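PDB 2QEN: walker-Type ATPase from Pyrococcus abyssi, which is of unknown biological role but binds ADP with magnesium and probably acts as a P-loop ATPase. Local coordinates for residues A[63-66]-A[71-74]. The protein carries 1 engineered substitution. Residues are numbered along the deposited sequence; the frame is centred on the assembly and turned at random.
Sequences RELY and HITR
Ile72 reaches across from the loop that follows helix 62-67 and lays its longer branch against the backbone of Leu65 and Tyr66, near the end of that helix. From CB, which points at the helix, the side chain divides. CG1 lies anti to the carbonyl carbon of Ile72 (chi1 -51°), and this sends the ethyl arm to the helix. CG1 touches the peptide joining the two residues, 3.8 Å from Leu65 O and close to Tyr66 N as well. Its side-chain neighbour is Leu65 CB, at 3.9 Å from Ile72 CG1. One bond further, CD1 lies beside both side-chain roots, 4.0 Å from Leu65 CB, with Tyr66 CB a looser neighbour. The other branch, CG2, sits anti to the backbone N and stays farther from the helix.

In the fold, helix 62-67 comes directly after strand 57-61, an edge strand of the parallel sheet, whose 2-3-4-1-5 strand order is that of the ASCE class of P-loop NTPases. Asp135 and Glu136, magnesium-binding positions seen for this protein, though they hold no ion in this model, lie at and just past the end of the adjacent strand, 130-135; the Tyr66 side chain is about 8 Å from that of Glu136.

The chain turns back tightly here, yet no hydrogen bond joins the two segments. His71 N stands 3.6 Å from Tyr66 O, and the carbonyl oxygens of Leu65 and His71 approach each other at 3.6 Å. Tyr66 turns its CD1 to within 3.9 Å of His71 N, while its ring meets Phe142 and Tyr139, with planes inclined by about 40° to each. Ile72 makes backbone hydrogen bonds with Phe142 and Gly144, and His71 NE2 is hydrogen-bonded to Gly144 O.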
loop_
_atom_site.group_PDB
_atom_site.type_symbol
_atom_site.label_atom_id
_atom_site.label_comp_id
_atom_site.label_asym_id
_atom_site.label_seq_id
_atom_site.Cartn_x
_atom_site.Cartn_y
_atom_site.Cartn_z
ATOM N N ARG A 63 1.811 2.449 -8.840
ATOM C CA ARG A 63 2.347 1.168 -9.287
ATOM C C ARG A 63 1.864 0.819 -10.705
ATOM O O ARG A 63 2.671 0.441 -11.566
ATOM C CB ARG A 63 2.019 0.051 -8.280
ATOM C CG ARG A 63 2.441 -1.340 -8.750
ATOM C CD ARG A 63 3.050 -2.117 -7.611
ATOM N NE ARG A 63 3.044 -3.567 -7.808
ATOM C CZ ARG A 63 3.931 -4.257 -8.529
ATOM N NH1 ARG A 63 4.909 -3.643 -9.190
ATOM N NH2 ARG A 63 3.813 -5.576 -8.601
ATOM N N GLU A 64 0.561 0.966 -10.942
ATOM C CA GLU A 64 -0.032 0.810 -12.275
ATOM C C GLU A 64 0.572 1.785 -13.311
ATOM O O GLU A 64 0.646 1.449 -14.491
ATOM C CB GLU A 64 -1.566 0.951 -12.187
ATOM C CG GLU A 64 -2.336 0.878 -13.512
ATOM C CD GLU A 64 -3.804 1.362 -13.412
ATOM O OE1 GLU A 64 -4.213 1.924 -12.359
ATOM O OE2 GLU A 64 -4.552 1.189 -14.407
ATOM N N LEU A 65 1.009 2.975 -12.879
ATOM C CA LEU A 65 1.666 3.925 -13.793
ATOM C C LEU A 65 3.082 3.478 -14.163
ATOM O O LEU A 65 3.546 3.686 -15.275
ATOM C CB LEU A 65 1.718 5.343 -13.196
ATOM C CG LEU A 65 0.504 6.271 -13.309
ATOM C CD1 LEU A 65 0.685 7.498 -12.426
ATOM C CD2 LEU A 65 0.241 6.694 -14.747
ATOM N N TYR A 66 3.763 2.880 -13.197
ATOM C CA TYR A 66 5.123 2.395 -13.368
ATOM C C TYR A 66 5.174 1.074 -14.156
ATOM O O TYR A 66 6.050 0.887 -14.998
ATOM C CB TYR A 66 5.747 2.233 -11.978
ATOM C CG TYR A 66 6.939 1.312 -11.892
ATOM C CD1 TYR A 66 8.232 1.786 -12.140
ATOM C CD2 TYR A 66 6.781 -0.032 -11.538
ATOM C CE1 TYR A 66 9.339 0.936 -12.046
ATOM C CE2 TYR A 66 7.883 -0.894 -11.444
ATOM C CZ TYR A 66 9.153 -0.397 -11.695
ATOM O OH TYR A 66 10.234 -1.230 -11.595
ATOM N N HIS A 71 8.720 3.186 -15.694
ATOM C CA HIS A 71 9.019 4.613 -15.810
ATOM C C HIS A 71 7.706 5.375 -15.940
ATOM O O HIS A 71 6.735 4.831 -16.472
ATOM C CB HIS A 71 9.903 4.858 -17.046
ATOM C CG HIS A 71 10.333 6.282 -17.214
ATOM N ND1 HIS A 71 9.915 7.064 -18.268
ATOM C CD2 HIS A 71 11.134 7.069 -16.455
ATOM C CE1 HIS A 71 10.435 8.273 -18.149
ATOM N NE2 HIS A 71 11.180 8.301 -17.058
ATOM N N ILE A 72 7.671 6.615 -15.442
ATOM C CA ILE A 72 6.493 7.489 -15.561
ATOM C C ILE A 72 6.886 8.860 -16.113
ATOM O O ILE A 72 7.800 9.513 -15.596
ATOM C CB ILE A 72 5.756 7.708 -14.187
ATOM C CG1 ILE A 72 5.459 6.373 -13.479
ATOM C CG2 ILE A 72 4.477 8.518 -14.385
ATOM C CD1 ILE A 72 5.346 6.469 -11.958
ATOM N N THR A 73 6.183 9.303 -17.153
ATOM C CA THR A 73 6.407 10.637 -17.716
ATOM C C THR A 73 5.349 11.605 -17.203
ATOM O O THR A 73 4.312 11.175 -16.687
ATOM C CB THR A 73 6.358 10.640 -19.260
ATOM O OG1 THR A 73 5.020 10.375 -19.703
ATOM C CG2 THR A 73 7.319 9.603 -19.847
ATOM N N ARG A 74 5.632 12.902 -17.350
ATOM C CA ARG A 74 4.692 13.990 -17.072
ATOM C C ARG A 74 3.361 13.817 -17.816
ATOM O O ARG A 74 2.291 13.896 -17.213
ATOM C CB ARG A 74 5.337 15.332 -17.441
ATOM C CG ARG A 74 4.523 16.582 -17.071
ATOM C CD ARG A 74 5.153 17.877 -17.633
ATOM N NE ARG A 74 5.445 17.813 -19.071
ATOM C CZ ARG A 74 4.582 18.123 -20.043
ATOM N NH1 ARG A 74 3.346 18.512 -19.755
ATOM N NH2 ARG A 74 4.954 18.037 -21.314
#